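Local coordinates for XC6422 protein (Xanthomonas campestris, PDB 2FUK), which probably acts as a hydrolase, as a small serine alpha/beta-hydrolase without a lid, at residues 26-31 / 69-74; 36-41 / 112-117; 127-132 / 153-158. All coordinates share one frame; numbering follows the deposited sequence.

Contact 1: residues 26-31 / 69-74; sequences VDLPEP and GITVVR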
loop_
_atom_site.group_PDB
_atom_site.type_symbol
_atom_site.label_atom_id
_atom_site.label_comp_id
_atom_site.label_asym_id
_atom_site.label_seq_id
_atom_site.Cartn_x
_atom_site.Cartn_y
_atom_site.Cartn_z
ATOM N N VAL A 26 7.491 -16.239 4.737
ATOM C CA VAL A 26 6.216 -15.971 5.386
ATOM C C VAL A 26 6.181 -14.493 5.733
ATOM O O VAL A 26 7.041 -14.006 6.470
ATOM C CB VAL A 26 6.057 -16.795 6.682
ATOM C CG1 VAL A 26 4.730 -16.468 7.347
ATOM C CG2 VAL A 26 6.145 -18.289 6.360
ATOM N N ASP A 27 5.208 -13.777 5.174
ATOM C CA ASP A 27 5.059 -12.345 5.442
ATOM C C ASP A 27 3.835 -12.150 6.339
ATOM O O ASP A 27 2.720 -12.521 5.967
ATOM C CB ASP A 27 4.836 -11.544 4.147
ATOM C CG ASP A 27 5.768 -11.948 3.009
ATOM O OD1 ASP A 27 6.990 -12.085 3.230
ATOM O OD2 ASP A 27 5.263 -12.108 1.873
ATOM N N LEU A 28 4.033 -11.574 7.521
ATOM C CA LEU A 28 2.916 -11.344 8.435
ATOM C C LEU A 28 2.030 -10.206 7.932
ATOM O O LEU A 28 2.457 -9.382 7.125
ATOM C CB LEU A 28 3.439 -11.036 9.839
ATOM C CG LEU A 28 4.070 -12.244 10.532
ATOM C CD1 LEU A 28 4.701 -11.830 11.853
ATOM C CD2 LEU A 28 3.002 -13.302 10.749
ATOM N N PRO A 29 0.775 -10.150 8.396
ATOM C CA PRO A 29 -0.142 -9.093 7.956
ATOM C C PRO A 29 0.283 -7.680 8.320
ATOM O O PRO A 29 1.122 -7.469 9.201
ATOM C CB PRO A 29 -1.462 -9.494 8.608
ATOM C CG PRO A 29 -1.031 -10.164 9.832
ATOM C CD PRO A 29 0.116 -11.028 9.371
ATOM N N GLU A 30 -0.302 -6.717 7.621
ATOM C CA GLU A 30 -0.017 -5.306 7.847
ATOM C C GLU A 30 -0.368 -4.933 9.281
ATOM O O GLU A 30 -1.382 -5.391 9.824
ATOM C CB GLU A 30 -0.852 -4.456 6.884
ATOM C CG GLU A 30 -0.651 -2.946 6.998
ATOM C CD GLU A 30 0.486 -2.439 6.128
ATOM O OE1 GLU A 30 1.661 -2.743 6.424
ATOM O OE2 GLU A 30 0.200 -1.738 5.130
ATOM N N PRO A 31 0.473 -4.108 9.925
ATOM C CA PRO A 31 0.178 -3.708 11.303
ATOM C C PRO A 31 -0.989 -2.718 11.280
ATOM O O PRO A 31 -1.228 -2.053 10.264
ATOM C CB PRO A 31 1.480 -3.047 11.759
ATOM C CG PRO A 31 2.525 -3.702 10.902
ATOM C CD PRO A 31 1.848 -3.729 9.558
ATOM N N GLY A 69 -5.029 -7.944 6.257
ATOM C CA GLY A 69 -4.892 -8.714 7.486
ATOM C C GLY A 69 -4.608 -10.195 7.292
ATOM O O GLY A 69 -4.728 -10.994 8.222
ATOM N N ILE A 70 -4.216 -10.565 6.080
ATOM C CA ILE A 70 -3.931 -11.957 5.764
ATOM C C ILE A 70 -2.436 -12.271 5.817
ATOM O O ILE A 70 -1.617 -11.494 5.338
ATOM C CB ILE A 70 -4.473 -12.302 4.352
ATOM C CG1 ILE A 70 -6.001 -12.192 4.349
ATOM C CG2 ILE A 70 -4.024 -13.699 3.932
ATOM C CD1 ILE A 70 -6.625 -12.277 2.964
ATOM N N THR A 71 -2.089 -13.405 6.425
ATOM C CA THR A 71 -0.692 -13.837 6.496
ATOM C C THR A 71 -0.403 -14.481 5.141
ATOM O O THR A 71 -1.187 -15.300 4.654
ATOM C CB THR A 71 -0.477 -14.885 7.609
ATOM O OG1 THR A 71 -0.803 -14.305 8.877
ATOM C CG2 THR A 71 0.978 -15.365 7.633
ATOM N N VAL A 72 0.719 -14.122 4.531
ATOM C CA VAL A 72 1.026 -14.656 3.214
ATOM C C VAL A 72 2.295 -15.481 3.136
ATOM O O VAL A 72 3.314 -15.139 3.726
ATOM C CB VAL A 72 1.098 -13.520 2.167
ATOM C CG1 VAL A 72 -0.221 -12.768 2.143
ATOM C CG2 VAL A 72 2.222 -12.566 2.498
ATOM N N VAL A 73 2.212 -16.583 2.402
ATOM C CA VAL A 73 3.351 -17.468 2.218
ATOM C C VAL A 73 3.750 -17.487 0.752
ATOM O O VAL A 73 2.909 -17.697 -0.121
ATOM C CB VAL A 73 3.013 -18.915 2.650
ATOM C CG1 VAL A 73 4.196 -19.840 2.364
ATOM C CG2 VAL A 73 2.666 -18.945 4.128
ATOM N N ARG A 74 5.030 -17.243 0.494
ATOM C CA ARG A 74 5.573 -17.283 -0.854
ATOM C C ARG A 74 6.592 -18.415 -0.846
ATOM O O ARG A 74 7.097 -18.792 0.216
ATOM C CB ARG A 74 6.269 -15.963 -1.203
ATOM C CG ARG A 74 5.314 -14.798 -1.401
ATOM C CD ARG A 74 6.081 -13.508 -1.640
ATOM N NE ARG A 74 6.745 -13.041 -0.428
ATOM C CZ ARG A 74 8.059 -12.858 -0.298
ATOM N NH1 ARG A 74 8.550 -12.426 0.854
ATOM N NH2 ARG A 74 8.882 -13.108 -1.313
#

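Contact 2: residues 36-41 / 112-117; sequences QPVTAI and TLWLAG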
loop_
_atom_site.group_PDB
_atom_site.type_symbol
_atom_site.label_atom_id
_atom_site.label_comp_id
_atom_site.label_asym_id
_atom_site.label_seq_id
_atom_site.Cartn_x
_atom_site.Cartn_y
_atom_site.Cartn_z
ATOM N N GLN A 36 -6.988 -11.442 9.981
ATOM C CA GLN A 36 -7.925 -12.406 9.424
ATOM C C GLN A 36 -7.428 -13.809 9.724
ATOM O O GLN A 36 -6.221 -14.062 9.719
ATOM C CB GLN A 36 -8.023 -12.228 7.908
ATOM C CG GLN A 36 -8.483 -10.850 7.470
ATOM C CD GLN A 36 -9.983 -10.686 7.552
ATOM O OE1 GLN A 36 -10.495 -9.563 7.566
ATOM N NE2 GLN A 36 -10.698 -11.799 7.588
ATOM N N PRO A 37 -8.354 -14.742 9.978
ATOM C CA PRO A 37 -8.013 -16.135 10.275
ATOM C C PRO A 37 -7.771 -16.838 8.945
ATOM O O PRO A 37 -8.365 -17.874 8.655
ATOM C CB PRO A 37 -9.262 -16.639 10.986
ATOM C CG PRO A 37 -10.355 -15.910 10.273
ATOM C CD PRO A 37 -9.806 -14.513 10.098
ATOM N N VAL A 38 -6.891 -16.244 8.145
ATOM C CA VAL A 38 -6.580 -16.753 6.817
ATOM C C VAL A 38 -5.093 -16.682 6.513
ATOM O O VAL A 38 -4.415 -15.736 6.908
ATOM C CB VAL A 38 -7.299 -15.909 5.729
ATOM C CG1 VAL A 38 -6.948 -16.429 4.338
ATOM C CG2 VAL A 38 -8.813 -15.928 5.949
ATOM N N THR A 39 -4.595 -17.698 5.816
ATOM C CA THR A 39 -3.203 -17.734 5.377
ATOM C C THR A 39 -3.315 -18.003 3.885
ATOM O O THR A 39 -4.060 -18.893 3.466
ATOM C CB THR A 39 -2.386 -18.873 6.034
ATOM O OG1 THR A 39 -2.228 -18.616 7.434
ATOM C CG2 THR A 39 -0.991 -18.951 5.410
ATOM N N ALA A 40 -2.607 -17.213 3.087
ATOM C CA ALA A 40 -2.640 -17.370 1.642
ATOM C C ALA A 40 -1.267 -17.749 1.114
ATOM O O ALA A 40 -0.249 -17.328 1.661
ATOM C CB ALA A 40 -3.097 -16.071 0.990
ATOM N N ILE A 41 -1.248 -18.567 0.066
ATOM C CA ILE A 41 0.001 -18.969 -0.570
ATOM C C ILE A 41 -0.041 -18.371 -1.968
ATOM O O ILE A 41 -1.046 -18.494 -2.665
ATOM C CB ILE A 41 0.121 -20.507 -0.693
ATOM C CG1 ILE A 41 0.109 -21.142 0.696
ATOM C CG2 ILE A 41 1.433 -20.875 -1.396
ATOM C CD1 ILE A 41 0.033 -22.656 0.675
ATOM N N THR A 112 -8.170 -20.502 7.495
ATOM C CA THR A 112 -8.682 -21.086 6.262
ATOM C C THR A 112 -7.573 -20.813 5.247
ATOM O O THR A 112 -6.674 -20.001 5.498
ATOM C CB THR A 112 -10.012 -20.459 5.791
ATOM O OG1 THR A 112 -9.961 -19.035 5.914
ATOM C CG2 THR A 112 -11.170 -21.008 6.608
ATOM N N LEU A 113 -7.626 -21.486 4.108
ATOM C CA LEU A 113 -6.585 -21.319 3.107
ATOM C C LEU A 113 -6.992 -20.644 1.804
ATOM O O LEU A 113 -7.981 -21.012 1.169
ATOM C CB LEU A 113 -5.979 -22.683 2.783
ATOM C CG LEU A 113 -4.862 -22.698 1.742
ATOM C CD1 LEU A 113 -3.586 -22.147 2.348
ATOM C CD2 LEU A 113 -4.648 -24.126 1.262
ATOM N N TRP A 114 -6.205 -19.650 1.408
ATOM C CA TRP A 114 -6.433 -18.951 0.152
ATOM C C TRP A 114 -5.239 -19.258 -0.747
ATOM O O TRP A 114 -4.115 -19.362 -0.272
ATOM C CB TRP A 114 -6.514 -17.439 0.374
ATOM C CG TRP A 114 -7.817 -16.954 0.945
ATOM C CD1 TRP A 114 -8.695 -17.661 1.721
ATOM C CD2 TRP A 114 -8.336 -15.624 0.860
ATOM N NE1 TRP A 114 -9.726 -16.843 2.132
ATOM C CE2 TRP A 114 -9.529 -15.589 1.617
ATOM C CE3 TRP A 114 -7.905 -14.453 0.222
ATOM C CZ2 TRP A 114 -10.299 -14.424 1.753
ATOM C CZ3 TRP A 114 -8.669 -13.298 0.357
ATOM C CH2 TRP A 114 -9.852 -13.294 1.118
ATOM N N LEU A 115 -5.490 -19.420 -2.042
ATOM C CA LEU A 115 -4.425 -19.691 -2.997
ATOM C C LEU A 115 -4.468 -18.630 -4.084
ATOM O O LEU A 115 -5.541 -18.184 -4.488
ATOM C CB LEU A 115 -4.594 -21.078 -3.638
ATOM C CG LEU A 115 -4.426 -22.330 -2.771
ATOM C CD1 LEU A 115 -4.615 -23.578 -3.640
ATOM C CD2 LEU A 115 -3.049 -22.338 -2.136
ATOM N N ALA A 116 -3.295 -18.214 -4.543
ATOM C CA ALA A 116 -3.203 -17.226 -5.608
ATOM C C ALA A 116 -1.974 -17.560 -6.431
ATOM O O ALA A 116 -1.056 -18.226 -5.954
ATOM C CB ALA A 116 -3.077 -15.815 -5.028
ATOM N N GLY A 117 -1.957 -17.100 -7.671
ATOM C CA GLY A 117 -0.813 -17.371 -8.510
ATOM C C GLY A 117 -0.798 -16.450 -9.700
ATOM O O GLY A 117 -1.837 -15.951 -10.118
#

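Contact 3: residues 127-132 / 153-158; sequences RAAAAL and QPPAQW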
loop_
_atom_site.group_PDB
_atom_site.type_symbol
_atom_site.label_atom_id
_atom_site.label_comp_id
_atom_site.label_asym_id
_atom_site.label_seq_id
_atom_site.Cartn_x
_atom_site.Cartn_y
_atom_site.Cartn_z
ATOM N N ARG A 127 -4.937 -25.900 -11.037
ATOM C CA ARG A 127 -4.908 -27.348 -11.190
ATOM C C ARG A 127 -4.905 -28.028 -9.825
ATOM O O ARG A 127 -5.460 -29.111 -9.663
ATOM C CB ARG A 127 -3.675 -27.779 -11.994
ATOM C CG ARG A 127 -3.788 -27.516 -13.504
ATOM C CD ARG A 127 -3.645 -28.816 -14.289
ATOM N NE ARG A 127 -4.714 -29.760 -13.981
ATOM C CZ ARG A 127 -5.854 -29.872 -14.660
ATOM N NH1 ARG A 127 -6.094 -29.098 -15.712
ATOM N NH2 ARG A 127 -6.761 -30.765 -14.284
ATOM N N ALA A 128 -4.285 -27.387 -8.839
ATOM C CA ALA A 128 -4.217 -27.963 -7.503
ATOM C C ALA A 128 -5.441 -27.665 -6.643
ATOM O O ALA A 128 -5.566 -28.189 -5.537
ATOM C CB ALA A 128 -2.946 -27.484 -6.795
ATOM N N ALA A 129 -6.349 -26.840 -7.151
ATOM C CA ALA A 129 -7.539 -26.468 -6.389
ATOM C C ALA A 129 -8.390 -27.653 -5.933
ATOM O O ALA A 129 -8.833 -27.690 -4.787
ATOM C CB ALA A 129 -8.391 -25.493 -7.197
ATOM N N ALA A 130 -8.620 -28.615 -6.822
ATOM C CA ALA A 130 -9.443 -29.773 -6.465
ATOM C C ALA A 130 -8.893 -30.492 -5.245
ATOM O O ALA A 130 -9.633 -30.813 -4.317
ATOM C CB ALA A 130 -9.527 -30.747 -7.633
ATOM N N ALA A 131 -7.592 -30.753 -5.254
ATOM C CA ALA A 131 -6.959 -31.455 -4.147
ATOM C C ALA A 131 -6.795 -30.635 -2.867
ATOM O O ALA A 131 -6.945 -31.162 -1.770
ATOM C CB ALA A 131 -5.602 -31.993 -4.592
ATOM N N LEU A 132 -6.505 -29.344 -3.002
ATOM C CA LEU A 132 -6.274 -28.492 -1.836
ATOM C C LEU A 132 -7.481 -27.761 -1.245
ATOM O O LEU A 132 -7.398 -27.222 -0.142
ATOM C CB LEU A 132 -5.159 -27.499 -2.164
ATOM C CG LEU A 132 -3.844 -28.167 -2.584
ATOM C CD1 LEU A 132 -2.794 -27.095 -2.872
ATOM C CD2 LEU A 132 -3.367 -29.121 -1.488
ATOM N N GLN A 153 -11.309 -27.894 -10.635
ATOM C CA GLN A 153 -12.414 -27.630 -9.717
ATOM C C GLN A 153 -12.113 -26.509 -8.732
ATOM O O GLN A 153 -11.868 -26.741 -7.544
ATOM C CB GLN A 153 -12.786 -28.917 -8.981
ATOM C CG GLN A 153 -13.390 -29.962 -9.911
ATOM C CD GLN A 153 -13.355 -31.364 -9.336
ATOM O OE1 GLN A 153 -13.734 -32.330 -10.011
ATOM N NE2 GLN A 153 -12.894 -31.491 -8.095
ATOM N N PRO A 154 -12.143 -25.261 -9.222
ATOM C CA PRO A 154 -11.872 -24.104 -8.372
ATOM C C PRO A 154 -12.985 -23.900 -7.358
ATOM O O PRO A 154 -14.090 -24.437 -7.506
ATOM C CB PRO A 154 -11.800 -22.959 -9.373
ATOM C CG PRO A 154 -12.799 -23.364 -10.394
ATOM C CD PRO A 154 -12.480 -24.828 -10.590
ATOM N N PRO A 155 -12.708 -23.129 -6.304
ATOM C CA PRO A 155 -13.729 -22.878 -5.290
ATOM C C PRO A 155 -14.737 -21.886 -5.857
ATOM O O PRO A 155 -14.485 -21.253 -6.884
ATOM C CB PRO A 155 -12.927 -22.289 -4.136
ATOM C CG PRO A 155 -11.839 -21.532 -4.856
ATOM C CD PRO A 155 -11.429 -22.491 -5.945
ATOM N N ALA A 156 -15.879 -21.766 -5.188
ATOM C CA ALA A 156 -16.923 -20.848 -5.615
ATOM C C ALA A 156 -16.413 -19.415 -5.643
ATOM O O ALA A 156 -16.778 -18.637 -6.516
ATOM C CB ALA A 156 -18.116 -20.953 -4.685
ATOM N N GLN A 157 -15.577 -19.065 -4.672
ATOM C CA GLN A 157 -15.004 -17.727 -4.604
ATOM C C GLN A 157 -13.676 -17.739 -5.354
ATOM O O GLN A 157 -12.637 -18.093 -4.802
ATOM C CB GLN A 157 -14.817 -17.319 -3.140
ATOM C CG GLN A 157 -16.161 -17.180 -2.415
ATOM C CD GLN A 157 -16.053 -17.034 -0.903
ATOM O OE1 GLN A 157 -17.016 -16.632 -0.255
ATOM N NE2 GLN A 157 -14.902 -17.372 -0.335
ATOM N N TRP A 158 -13.741 -17.351 -6.624
ATOM C CA TRP A 158 -12.590 -17.330 -7.515
ATOM C C TRP A 158 -12.515 -15.997 -8.256
ATOM O O TRP A 158 -13.500 -15.540 -8.845
ATOM C CB TRP A 158 -12.716 -18.505 -8.492
ATOM C CG TRP A 158 -11.650 -18.624 -9.544
ATOM C CD1 TRP A 158 -10.373 -18.138 -9.493
ATOM C CD2 TRP A 158 -11.771 -19.307 -10.797
ATOM N NE1 TRP A 158 -9.692 -18.475 -10.645
ATOM C CE2 TRP A 158 -10.528 -19.194 -11.459
ATOM C CE3 TRP A 158 -12.811 -20.010 -11.423
ATOM C CZ2 TRP A 158 -10.297 -19.753 -12.722
ATOM C CZ3 TRP A 158 -12.582 -20.566 -12.679
ATOM C CH2 TRP A 158 -11.335 -20.433 -13.315
#

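Contact 1: residues 26-31 / 69-74
Asp27 and Arg74 meet because both side chains leave the backbone with CG beside the backbone N (chi1 -45° in Asp27), and because the arginine chain then bends at chi3, -71°, which turns its guanidinium flank to the carboxylate. The grip is side-on and two-pronged: Arg74 NE reaches Asp27 OD2 at 2.9 Å and Arg74 NH1 reaches Asp27 OD1 at 2.9 Å, each oxygen offering its syn lone pair. The two flat groups are nearly coplanar, 16° apart, and both N-H bonds are almost straight. Arg74 NH2 is held in turn by the carbonyl of Met53, which together with the salt bridge fixes the rotation of the guanidinium. Val72 CG2 lies against the same aspartate side chain, 3.1 Å from Asp27 OD2 and close to its CB.

The backbones belong to strands 20-27 and 71-75, antiparallel neighbours in the central sheet of the alpha/beta-hydrolase fold. Asp27 and Val72 form a hydrogen-bonded pair, with Asp27 N to Val72 O at 2.7 Å and Val72 N to Asp27 O at 2.9 Å. On the opposite face Val26 CG1 touches Thr71 CG2 at 3.9 Å, while Val26 and Val73 lie side by side under helix 92-107. Past the strand, Pro29 rests on the start of segment 69-74, its CB 3.5 Å from Gly69 C. Gly69, at positive phi, is the C-prime residue of the Schellman motif ending helix 56-66.

Contact 2: residues 36-41 / 112-117
Val38 lies across the indole of Trp114, and its branches divide the work. Its CB, on the face it shares with Thr112 and Trp114, is 4.1 Å from Thr112 OG1. CG1, anti to the backbone N (chi1 179°), comes down over one face of the indole: it stands 3.4 Å from the centroid of the five-membered ring of Trp114 and only 13° off the ring normal, a close CH-pi contact. CG2, the other branch, turns to the threonine and meets Thr112 OG1 at 3.3 Å. Further along the same face, Ala40 CB packs on Trp114 CB at 3.7 Å.

The backbones of 38-41 and 112-117 themselves run parallel, 25° apart, and five main-chain bonds alternate from one strand to the other. They start at Pro37, the centre of an inverse gamma turn, whose O takes Thr112 N, and finish with Ala116 N on Ile41 O at 2.9 Å. On the other face Ile41 CD1 touches Leu113 CD1 at 4.0 Å, and Ile41 CB meets Leu115 CD2 at 3.9 Å. The hydroxyl of Thr39 is hydrogen-bonded to Asp111, just ahead of the second strand.

Strand 38-43 has strand 71-75 as its other neighbour, and strand 112-118 has strand 136-140. Helix 92-107 packs on the face carrying Thr39 and Ile41, whereas Val38 on the reverse face touches Pro217 near the C-terminus.

Contact 3: residues 127-132 / 153-158
Ala129 and Ala130, successive residues on one turn of helix 120-132, meet the loop at Gln153 and the two prolines after it. The contact is small, burying 154 Å² in all, and is made by van der Waals packing.

Apolar packing comes mainly from Ala129. Its methyl group points at the loop backbone and rests on Pro154 CA, with Ala129 CB to Pro154 CA at 3.9 Å. The ring of Pro155 comes in more loosely from further along the loop, Ala129 CB to Pro155 CD being 4.5 Å. Ala130 adds a carbon-to-carbon contact of its own, Ala130 CB to Gln153 CB at 4.0 Å. With so short a side chain on the helix, the loop backbone can come close: the CA atoms of Ala130 and Gln153 are 4.9 Å apart.

Contacts between a methyl and a polar group make up the rest. Ala129 CB lies 3.7 Å from Gln153 O. The amide of the same glutamine also reaches the Ala130 methyl, Gln153 NE2 being 3.5 Å from Ala130 CB. Beyond CG the glutamine is extended (chi2 161°), which carries its amide past that methyl.

Inside segment 153-158, Pro154 CB stands 3.7 Å above the ring plane of Trp158, the first residue of strand 158-163, offset toward the ring's rim. Both residues also touch Leu126 of the same helix and Leu137 of strand 136-140. The segment passes the Ala129-Ala130 side of helix 120-132 in the connection from strand 136-140 to strand 158-163, while Ala128 and Leu132 pack against helix 92-107.

In the fold
Contacts 1 and 2 are seams of one sheet separated by the pairing of strands 71-75 and 38-43, their centres about 9 Å apart. The probable hydrogen bond from Val73 N to Ala40 O, 2.7 Å, belongs to that middle seam; Ile70 CD1 also packs on Trp114 CZ3 at 3.5 Å. Contact 3 lies outside the sheet, with its centre about 12 Å from that of contact 2, which it touches where Leu115 CD1 meets Leu132 CD1 at 4.0 Å. Contact 1 is about 22 Å from it between centres. Strand 112-118 leads into helix 120-132 through a probable nucleophile elbow that includes Gly117, so contacts 2 and 3 involve the strand and helix on its two sides.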